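PDB 6K8C: folylpolyglutamate synthase (FolC) from Helicobacter pylori, which probably catalyses the ATP-dependent addition of glutamate to dihydropteroate, forming dihydrofolate, and of further glutamates to tetrahydrofolates, giving folylpolyglutamates. Local coordinates for residues N221-K225 / G226-Y230; D366-E369 / N370-Y373; R343-K346 / L347-K351; E178-A181 / Q182-K186. All coordinates share one frame; numbering follows the deposited sequence.

Contact 1 (N221-K225 / G226-Y230)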
loop_
_atom_site.group_PDB
_atom_site.type_symbol
_atom_site.label_atom_id
_atom_site.label_comp_id
_atom_site.label_asym_id
_atom_site.label_seq_id
_atom_site.Cartn_x
_atom_site.Cartn_y
_atom_site.Cartn_z
ATOM N N ASN A 221 22.122 0.302 4.274
ATOM C CA ASN A 221 21.507 1.594 4.570
ATOM C C ASN A 221 22.293 2.660 3.812
ATOM O O ASN A 221 23.158 3.356 4.351
ATOM C CB ASN A 221 21.481 1.850 6.074
ATOM C CG ASN A 221 20.630 3.052 6.445
ATOM O OD1 ASN A 221 20.447 3.970 5.644
ATOM N ND2 ASN A 221 20.097 3.046 7.658
ATOM N N GLU A 222 21.963 2.793 2.528
ATOM C CA GLU A 222 22.806 3.515 1.584
ATOM C C GLU A 222 21.990 3.819 0.335
ATOM O O GLU A 222 21.351 2.918 -0.212
ATOM C CB GLU A 222 24.037 2.670 1.234
ATOM C CG GLU A 222 24.837 3.152 0.049
ATOM C CD GLU A 222 25.939 4.112 0.449
ATOM O OE1 GLU A 222 25.812 4.760 1.510
ATOM O OE2 GLU A 222 26.938 4.213 -0.293
ATOM N N ILE A 223 22.014 5.071 -0.117
ATOM C CA ILE A 223 21.273 5.488 -1.305
ATOM C C ILE A 223 22.265 5.790 -2.420
ATOM O O ILE A 223 23.143 6.648 -2.266
ATOM C CB ILE A 223 20.370 6.699 -1.022
ATOM C CG1 ILE A 223 19.209 6.285 -0.113
ATOM C CG2 ILE A 223 19.789 7.218 -2.318
ATOM C CD1 ILE A 223 18.880 7.308 0.950
ATOM N N SER A 224 22.115 5.093 -3.545
ATOM C CA SER A 224 23.003 5.283 -4.681
ATOM C C SER A 224 22.734 6.617 -5.371
ATOM O O SER A 224 21.655 7.206 -5.257
ATOM C CB SER A 224 22.842 4.142 -5.685
ATOM O OG SER A 224 21.540 4.143 -6.254
ATOM N N LYS A 225 23.747 7.093 -6.101
ATOM C CA LYS A 225 23.588 8.317 -6.878
ATOM C C LYS A 225 22.475 8.173 -7.911
ATOM O O LYS A 225 21.694 9.106 -8.126
ATOM C CB LYS A 225 24.912 8.681 -7.554
ATOM C CG LYS A 225 24.768 9.563 -8.789
ATOM C CD LYS A 225 26.074 10.269 -9.131
ATOM C CE LYS A 225 26.252 11.537 -8.310
ATOM N NZ LYS A 225 27.529 12.233 -8.639
ATOM N N GLY A 226 22.387 7.010 -8.557
ATOM C CA GLY A 226 21.335 6.799 -9.539
ATOM C C GLY A 226 19.946 6.953 -8.952
ATOM O O GLY A 226 19.053 7.517 -9.588
ATOM N N VAL A 227 19.748 6.461 -7.726
ATOM C CA VAL A 227 18.455 6.606 -7.066
ATOM C C VAL A 227 18.232 8.051 -6.637
ATOM O O VAL A 227 17.138 8.599 -6.811
ATOM C CB VAL A 227 18.351 5.634 -5.875
ATOM C CG1 VAL A 227 17.188 6.015 -4.964
ATOM C CG2 VAL A 227 18.192 4.220 -6.375
ATOM N N ARG A 228 19.258 8.693 -6.069
ATOM C CA ARG A 228 19.133 10.110 -5.744
ATOM C C ARG A 228 18.789 10.927 -6.981
ATOM O O ARG A 228 17.919 11.803 -6.932
ATOM C CB ARG A 228 20.423 10.641 -5.111
ATOM C CG ARG A 228 20.630 10.217 -3.674
ATOM C CD ARG A 228 20.877 11.390 -2.742
ATOM N NE ARG A 228 21.074 10.952 -1.361
ATOM C CZ ARG A 228 20.093 10.600 -0.535
ATOM N NH1 ARG A 228 18.829 10.634 -0.943
ATOM N NH2 ARG A 228 20.373 10.217 0.703
ATOM N N ASP A 229 19.462 10.651 -8.102
ATOM C CA ASP A 229 19.212 11.405 -9.326
ATOM C C ASP A 229 17.786 11.200 -9.815
ATOM O O ASP A 229 17.112 12.157 -10.217
ATOM C CB ASP A 229 20.212 10.987 -10.404
ATOM C CG ASP A 229 21.611 11.529 -10.145
ATOM O OD1 ASP A 229 21.775 12.324 -9.201
ATOM O OD2 ASP A 229 22.544 11.156 -10.881
ATOM N N TYR A 230 17.308 9.956 -9.785
ATOM C CA TYR A 230 15.937 9.675 -10.198
ATOM C C TYR A 230 14.938 10.432 -9.333
ATOM O O TYR A 230 13.990 11.041 -9.845
ATOM C CB TYR A 230 15.680 8.168 -10.139
ATOM C CG TYR A 230 14.224 7.777 -10.282
ATOM C CD1 TYR A 230 13.643 7.637 -11.533
ATOM C CD2 TYR A 230 13.434 7.552 -9.163
ATOM C CE1 TYR A 230 12.303 7.278 -11.666
ATOM C CE2 TYR A 230 12.103 7.187 -9.285
ATOM C CZ TYR A 230 11.541 7.061 -10.535
ATOM O OH TYR A 230 10.212 6.697 -10.650
#

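Contact 2 (D366-E369 / N370-Y373)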
loop_
_atom_site.group_PDB
_atom_site.type_symbol
_atom_site.label_atom_id
_atom_site.label_comp_id
_atom_site.label_asym_id
_atom_site.label_seq_id
_atom_site.Cartn_x
_atom_site.Cartn_y
_atom_site.Cartn_z
ATOM N N ASP A 366 -18.163 20.695 5.265
ATOM C CA ASP A 366 -18.181 20.828 3.813
ATOM C C ASP A 366 -16.949 21.584 3.336
ATOM O O ASP A 366 -16.294 22.299 4.100
ATOM C CB ASP A 366 -19.448 21.551 3.315
ATOM C CG ASP A 366 -20.722 21.019 3.956
ATOM O OD1 ASP A 366 -21.140 19.888 3.622
ATOM O OD2 ASP A 366 -21.317 21.741 4.790
ATOM N N VAL A 367 -16.640 21.417 2.051
ATOM C CA VAL A 367 -15.560 22.148 1.398
ATOM C C VAL A 367 -16.159 23.348 0.674
ATOM O O VAL A 367 -17.202 23.230 0.014
ATOM C CB VAL A 367 -14.765 21.242 0.436
ATOM C CG1 VAL A 367 -14.105 20.098 1.198
ATOM C CG2 VAL A 367 -15.653 20.703 -0.683
ATOM N N GLU A 368 -15.520 24.508 0.818
ATOM C CA GLU A 368 -15.900 25.695 0.065
ATOM C C GLU A 368 -15.081 25.773 -1.214
ATOM O O GLU A 368 -13.886 25.469 -1.219
ATOM C CB GLU A 368 -15.685 26.974 0.875
ATOM C CG GLU A 368 -16.158 26.940 2.312
ATOM C CD GLU A 368 -15.713 28.175 3.078
ATOM O OE1 GLU A 368 -15.127 28.022 4.171
ATOM O OE2 GLU A 368 -15.945 29.298 2.581
ATOM N N GLU A 369 -15.730 26.213 -2.291
ATOM C CA GLU A 369 -15.076 26.274 -3.592
ATOM C C GLU A 369 -13.980 27.332 -3.619
ATOM O O GLU A 369 -13.024 27.215 -4.395
ATOM C CB GLU A 369 -16.111 26.549 -4.690
ATOM C CG GLU A 369 -17.354 25.625 -4.725
ATOM C CD GLU A 369 -18.210 25.654 -3.457
ATOM O OE1 GLU A 369 -18.096 26.618 -2.667
ATOM O OE2 GLU A 369 -18.995 24.703 -3.251
ATOM N N ASN A 370 -14.094 28.357 -2.777
ATOM C CA ASN A 370 -13.127 29.445 -2.707
ATOM C C ASN A 370 -11.896 29.113 -1.870
ATOM O O ASN A 370 -11.011 29.966 -1.745
ATOM C CB ASN A 370 -13.806 30.688 -2.131
ATOM C CG ASN A 370 -14.781 30.347 -1.019
ATOM O OD1 ASN A 370 -15.795 29.683 -1.248
ATOM N ND2 ASN A 370 -14.475 30.793 0.194
ATOM N N GLU A 371 -11.818 27.921 -1.286
ATOM C CA GLU A 371 -10.704 27.542 -0.430
ATOM C C GLU A 371 -9.997 26.317 -0.997
ATOM O O GLU A 371 -10.558 25.570 -1.804
ATOM C CB GLU A 371 -11.178 27.254 1.003
ATOM C CG GLU A 371 -11.915 28.414 1.665
ATOM C CD GLU A 371 -10.977 29.450 2.263
ATOM O OE1 GLU A 371 -9.745 29.320 2.093
ATOM O OE2 GLU A 371 -11.474 30.397 2.909
ATOM N N ASN A 372 -8.751 26.121 -0.568
ATOM C CA ASN A 372 -7.946 24.974 -0.962
ATOM C C ASN A 372 -7.704 24.072 0.242
ATOM O O ASN A 372 -7.633 24.538 1.383
ATOM C CB ASN A 372 -6.614 25.417 -1.565
ATOM C CG ASN A 372 -6.798 26.311 -2.775
ATOM O OD1 ASN A 372 -7.569 25.992 -3.679
ATOM N ND2 ASN A 372 -6.088 27.432 -2.801
ATOM N N TYR A 373 -7.577 22.770 -0.020
ATOM C CA TYR A 373 -7.571 21.779 1.047
ATOM C C TYR A 373 -6.546 20.690 0.779
ATOM O O TYR A 373 -6.347 20.284 -0.369
ATOM C CB TYR A 373 -8.945 21.118 1.206
ATOM C CG TYR A 373 -10.068 22.078 1.497
ATOM C CD1 TYR A 373 -10.778 22.678 0.464
ATOM C CD2 TYR A 373 -10.433 22.378 2.806
ATOM C CE1 TYR A 373 -11.814 23.557 0.721
ATOM C CE2 TYR A 373 -11.474 23.263 3.076
ATOM C CZ TYR A 373 -12.161 23.847 2.025
ATOM O OH TYR A 373 -13.195 24.724 2.264
HETATM O O HOH W 1 -13.702 25.522 4.683
HETATM O O HOH W 2 -12.906 29.716 5.491
HETATM O O HOH W 3 -9.875 27.712 -4.324
#

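Contact 3 (R343-K346 / L347-K351)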
loop_
_atom_site.group_PDB
_atom_site.type_symbol
_atom_site.label_atom_id
_atom_site.label_comp_id
_atom_site.label_asym_id
_atom_site.label_seq_id
_atom_site.Cartn_x
_atom_site.Cartn_y
_atom_site.Cartn_z
ATOM N N ARG A 343 -9.299 2.643 16.673
ATOM C CA ARG A 343 -7.920 3.058 16.904
ATOM C C ARG A 343 -7.627 4.471 16.404
ATOM O O ARG A 343 -6.454 4.828 16.248
ATOM C CB ARG A 343 -6.946 2.058 16.279
ATOM C CG ARG A 343 -6.831 0.766 17.071
ATOM C CD ARG A 343 -6.488 1.032 18.542
ATOM N NE ARG A 343 -5.116 1.498 18.745
ATOM C CZ ARG A 343 -4.764 2.471 19.583
ATOM N NH1 ARG A 343 -5.683 3.102 20.305
ATOM N NH2 ARG A 343 -3.488 2.815 19.701
ATOM N N VAL A 344 -8.661 5.277 16.158
ATOM C CA VAL A 344 -8.456 6.679 15.824
ATOM C C VAL A 344 -8.117 7.457 17.091
ATOM O O VAL A 344 -8.582 7.131 18.192
ATOM C CB VAL A 344 -9.709 7.242 15.124
ATOM C CG1 VAL A 344 -9.659 8.768 15.010
ATOM C CG2 VAL A 344 -9.871 6.606 13.751
ATOM N N ILE A 345 -7.270 8.482 16.942
ATOM C CA ILE A 345 -6.943 9.348 18.066
ATOM C C ILE A 345 -8.228 9.898 18.689
ATOM O O ILE A 345 -9.221 10.166 17.999
ATOM C CB ILE A 345 -6.005 10.486 17.622
ATOM C CG1 ILE A 345 -5.497 11.282 18.825
ATOM C CG2 ILE A 345 -6.695 11.427 16.650
ATOM C CD1 ILE A 345 -4.210 12.026 18.556
ATOM N N LYS A 346 -8.218 10.043 20.011
ATOM C CA LYS A 346 -9.364 10.613 20.702
ATOM C C LYS A 346 -9.480 12.100 20.390
ATOM O O LYS A 346 -8.477 12.810 20.286
ATOM C CB LYS A 346 -9.250 10.385 22.210
ATOM C CG LYS A 346 -9.896 9.085 22.694
ATOM C CD LYS A 346 -11.112 8.707 21.847
ATOM C CE LYS A 346 -11.843 7.497 22.419
ATOM N NZ LYS A 346 -13.150 7.257 21.738
ATOM N N LEU A 347 -10.723 12.565 20.246
ATOM C CA LEU A 347 -10.978 13.900 19.718
ATOM C C LEU A 347 -10.363 14.984 20.599
ATOM O O LEU A 347 -9.731 15.921 20.099
ATOM C CB LEU A 347 -12.487 14.100 19.564
ATOM C CG LEU A 347 -13.064 15.311 18.828
ATOM C CD1 LEU A 347 -13.258 16.468 19.791
ATOM C CD2 LEU A 347 -12.203 15.722 17.639
ATOM N N GLU A 348 -10.540 14.875 21.920
ATOM C CA GLU A 348 -10.050 15.923 22.812
ATOM C C GLU A 348 -8.529 15.929 22.896
ATOM O O GLU A 348 -7.926 16.991 23.094
ATOM C CB GLU A 348 -10.663 15.762 24.203
ATOM C CG GLU A 348 -12.150 16.077 24.256
ATOM C CD GLU A 348 -12.454 17.509 23.862
ATOM O OE1 GLU A 348 -11.769 18.422 24.373
ATOM O OE2 GLU A 348 -13.375 17.721 23.041
ATOM N N LYS A 349 -7.892 14.764 22.754
ATOM C CA LYS A 349 -6.435 14.724 22.706
ATOM C C LYS A 349 -5.914 15.446 21.469
ATOM O O LYS A 349 -4.965 16.236 21.547
ATOM C CB LYS A 349 -5.951 13.274 22.736
ATOM C CG LYS A 349 -4.442 13.118 22.686
ATOM C CD LYS A 349 -4.038 11.654 22.624
ATOM C CE LYS A 349 -2.569 11.501 22.261
ATOM N NZ LYS A 349 -1.959 10.303 22.902
ATOM N N LEU A 350 -6.532 15.189 20.313
ATOM C CA LEU A 350 -6.143 15.879 19.087
ATOM C C LEU A 350 -6.341 17.383 19.217
ATOM O O LEU A 350 -5.496 18.170 18.772
ATOM C CB LEU A 350 -6.946 15.332 17.905
ATOM C CG LEU A 350 -6.703 15.990 16.546
ATOM C CD1 LEU A 350 -5.215 15.989 16.206
ATOM C CD2 LEU A 350 -7.513 15.293 15.458
ATOM N N LYS A 351 -7.452 17.802 19.831
ATOM C CA LYS A 351 -7.684 19.227 20.047
ATOM C C LYS A 351 -6.578 19.851 20.888
ATOM O O LYS A 351 -6.221 21.017 20.677
ATOM C CB LYS A 351 -9.039 19.449 20.717
ATOM C CG LYS A 351 -10.241 19.385 19.781
ATOM C CD LYS A 351 -11.520 19.746 20.532
ATOM C CE LYS A 351 -12.715 19.871 19.596
ATOM N NZ LYS A 351 -13.998 20.026 20.342
#

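Contact 4 (E178-A181 / Q182-K186)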
loop_
_atom_site.group_PDB
_atom_site.type_symbol
_atom_site.label_atom_id
_atom_site.label_comp_id
_atom_site.label_asym_id
_atom_site.label_seq_id
_atom_site.Cartn_x
_atom_site.Cartn_y
_atom_site.Cartn_z
ATOM N N GLU A 178 8.612 -7.194 18.922
ATOM C CA GLU A 178 9.108 -8.541 18.661
ATOM C C GLU A 178 7.986 -9.449 18.180
ATOM O O GLU A 178 8.181 -10.257 17.264
ATOM C CB GLU A 178 9.768 -9.112 19.918
ATOM C CG GLU A 178 10.014 -10.618 19.877
ATOM C CD GLU A 178 11.380 -10.980 19.313
ATOM O OE1 GLU A 178 12.344 -10.224 19.557
ATOM O OE2 GLU A 178 11.493 -12.021 18.627
ATOM N N SER A 179 6.798 -9.314 18.771
ATOM C CA SER A 179 5.661 -10.130 18.361
ATOM C C SER A 179 5.207 -9.778 16.950
ATOM O O SER A 179 4.811 -10.664 16.183
ATOM C CB SER A 179 4.510 -9.962 19.354
ATOM O OG SER A 179 3.324 -10.568 18.870
ATOM N N ILE A 180 5.243 -8.493 16.592
ATOM C CA ILE A 180 4.894 -8.096 15.230
ATOM C C ILE A 180 5.876 -8.706 14.242
ATOM O O ILE A 180 5.483 -9.316 13.239
ATOM C CB ILE A 180 4.858 -6.563 15.103
ATOM C CG1 ILE A 180 3.930 -5.952 16.155
ATOM C CG2 ILE A 180 4.439 -6.158 13.693
ATOM C CD1 ILE A 180 2.494 -6.376 16.022
ATOM N N ALA A 181 7.173 -8.558 14.524
ATOM C CA ALA A 181 8.199 -9.083 13.634
ATOM C C ALA A 181 8.063 -10.589 13.461
ATOM O O ALA A 181 8.268 -11.113 12.359
ATOM C CB ALA A 181 9.584 -8.730 14.175
ATOM N N GLN A 182 7.699 -11.296 14.533
ATOM C CA GLN A 182 7.628 -12.753 14.479
ATOM C C GLN A 182 6.596 -13.225 13.465
ATOM O O GLN A 182 6.885 -14.081 12.621
ATOM C CB GLN A 182 7.307 -13.311 15.866
ATOM C CG GLN A 182 8.521 -13.477 16.749
ATOM C CD GLN A 182 9.621 -14.261 16.069
ATOM O OE1 GLN A 182 9.375 -15.304 15.462
ATOM N NE2 GLN A 182 10.844 -13.758 16.160
ATOM N N THR A 183 5.382 -12.671 13.527
ATOM C CA THR A 183 4.315 -13.136 12.644
ATOM C C THR A 183 4.634 -12.842 11.182
ATOM O O THR A 183 4.339 -13.658 10.300
ATOM C CB THR A 183 2.984 -12.497 13.042
ATOM O OG1 THR A 183 2.959 -11.126 12.621
ATOM C CG2 THR A 183 2.799 -12.559 14.549
ATOM N N LYS A 184 5.239 -11.685 10.906
ATOM C CA LYS A 184 5.582 -11.337 9.532
ATOM C C LYS A 184 6.725 -12.199 9.009
ATOM O O LYS A 184 6.672 -12.694 7.878
ATOM C CB LYS A 184 5.944 -9.852 9.442
ATOM C CG LYS A 184 4.807 -8.907 9.801
ATOM C CD LYS A 184 5.123 -7.477 9.389
ATOM C CE LYS A 184 4.004 -6.516 9.784
ATOM N NZ LYS A 184 2.773 -6.732 8.985
ATOM N N LEU A 185 7.761 -12.399 9.820
ATOM C CA LEU A 185 8.975 -13.047 9.347
ATOM C C LEU A 185 8.876 -14.566 9.315
ATOM O O LEU A 185 9.642 -15.203 8.584
ATOM C CB LEU A 185 10.161 -12.633 10.222
ATOM C CG LEU A 185 10.559 -11.161 10.108
ATOM C CD1 LEU A 185 11.380 -10.732 11.319
ATOM C CD2 LEU A 185 11.322 -10.917 8.817
ATOM N N LYS A 186 7.957 -15.161 10.081
ATOM C CA LYS A 186 7.917 -16.618 10.181
ATOM C C LYS A 186 7.603 -17.275 8.844
ATOM O O LYS A 186 8.045 -18.401 8.589
ATOM C CB LYS A 186 6.896 -17.049 11.235
ATOM C CG LYS A 186 7.503 -17.282 12.606
ATOM C CD LYS A 186 6.438 -17.548 13.657
ATOM C CE LYS A 186 7.064 -17.679 15.036
ATOM N NZ LYS A 186 6.631 -16.588 15.950
#

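Contact 1 (N221-K225 / G226-Y230)
I223 and S224 meet V227 and R228 in a local contact at the start of helix 225-234, where the chain arrives from strand 215-218, an outermost strand of the larger sheet. S224 is the N-cap. Its OG takes the N-H of V227 at 3.3 Å, and chi1 of 65°, which sets OG between the backbone N and the carbonyl carbon, turns the hydroxyl back over the first turn. Further bonds continue the helix: R228 N donates to S224 O at 2.9 Å, and D229 N to K225 O at 2.7 Å. This is a serine N-cap with a hydrophobic residue just ahead of it, in the part of the chain that belongs to the Mur ligase middle domain family. I223 sends CG2 over one face of the R228 guanidinium, 3.7 Å above the plane and over its centre; the two side chains cross at about a right angle. The same methyl reaches V227 CG1 at 3.9 Å. K225 CG lies 3.4 Å from D229 OD2, whereas the charged ends, K225 NZ and D229 OD2, stay 5.6 Å apart. V227 also packs on L244 and E245 of helix 241-254, and E245 accepts a hydrogen bond from S224 N.

Contact 2 (D366-E369 / N370-Y373)
V367 stands over one face of the Y373 ring, with E368 crossing the same side chain at about a right angle. V367 CG1 lies 4.2 Å from the ring centroid and only 10° off the normal, a CH-pi contact over the face. At the edge, in the plane of the ring, come E368 O and a water. The phenol oxygen has two partners here: E368 N donates to Y373 OH at 2.7 Å in a nearly straight bond, and the water at the ring edge links Y373 OH to E368 OE1. E368 and E371 lie side by side and point the same way, their carboxylate planes 71° apart. Their like charges, E368 OE1 and E371 OE2, are 4.5 Å apart; a second water donates to both, and E371 OE1 forms a salt bridge with K332, which probably eases the repulsion. On the other branch of E368, N370 ND2 donates to OE2 at 3.2 Å, coming from above the carboxylate plane. N370 chi1 of 39° tucks CG between its backbone N and carbonyl carbon, which brings the amide back near E368. E371 N closes the turn on E368 O at 3.2 Å. V367 and Y373 also touch I311 of strand 308-312, and Y373 pairs by backbone bonds with N281 and L283. A type I beta turn, E368 to E371, thus lies in the connection from strand 361-363 to strand 373-376 of the six-stranded mixed sheet, and the Y373 hydroxyl holds the chain where that turn begins.

Contact 3 (R343-K346 / L347-K351)
I345 and K346 carry the larger share of this local contact, on the approach to helix 347-357, with K349 and L350 meeting I345 from the first turn. I345 is buried and points toward the helix; its two branches part to meet different neighbours. CG2 touches L350 CB at 4.1 Å, while CG1 lies 4.1 Å from K349 CD and the terminal CD1 reaches the same lysine chain at CD and CE. The fork comes from chi1 of -172°, which sends CG1 anti to the backbone N and leaves CG2 between that N and the carbonyl carbon. The K349 methylenes run across I345 at about a right angle, as L350 does, and the lysine's ammonium end leads away. K346 is the N-cap residue, and it is its backbone that enters the helix: K346 O accepts from L350 N at 3.1 Å, with an N-H...O angle of 168°. Its side chain leads away. K349 CB packs 3.5 Å from K346 O. Beyond the two segments, I345 pairs by backbone with C314 and rests on N313 and Q316, while L347 and L350 reach I336 of strand 331-336, the strand before this helix in the six-stranded sheet. The contact therefore joins a strand-to-helix loop to its helix by one straight backbone bond and by apolar touching at van der Waals range. K346 contributes its carbonyl and K349 its methylenes, so the packing draws on the aliphatic part of K349 and leaves the charged end outside it.

Contact 4 (E178-A181 / Q182-K186)
A181 and L185 form the tight, buried part of this helical contact, while at its exposed margin E178 and K186 both hold on to Q182. A181 CB meets L185 CD1 at 3.9 Å, and the leucine also crowds the A181 carbonyl, with CG 3.2 Å from A181 O. That oxygen accepts L185 N at 2.9 Å. I180 O takes two donors, T183 OG1 at 3.2 Å and, weakly, K184 N; T183 chi1 of 75° puts the hydroxyl there, between its own backbone N and carbonyl carbon. The bond from T183 N to S179 O is weak too. The exposed E178 lies alongside Q182 and points the same way, with carboxylate and amide planes only 3° apart. Q182 NE2 donates to E178 OE2 at 3.1 Å, nearly along the carboxylate C-O axis. K186 NZ, from another exposed residue, meets Q182 OE1 at 3.1 Å in the carbonyl plane, on a lone pair, and the two bonds together would fix the rotation of the amide. E178-Q182, I180-K184 and A181-L185 are thus successive i to i+4 pairs along one helix. Helix 177-185 precedes strand 191-194 of the larger sheet. It rests on helix 199-211, where Q182 touches A204 and I208 and L185 touches A205 and I208, while I180 and K184 reach I165 in a loop.

Overall arrangement
From the N terminus the contacts come in series, 4, 1, 3 and 2; none nests in or crosses another, and each spans a single short, unbroken stretch. Contact 4 lies along helix 177-185, ahead of strand 191-194. Contact 1 turns the loop after strand 215-218 into helix 225-234; both fall in the Mur ligase middle domain range, their centres 29 Å apart. Contacts 3 and 2 fall in the glutamate ligase domain range: contact 3 joins the loop after strand 331-336 to helix 347-357, and contact 2 closes the turn between strands 361-363 and 373-376. Contacts 3 and 4 approach to about 11 Å between nearest atoms without touching.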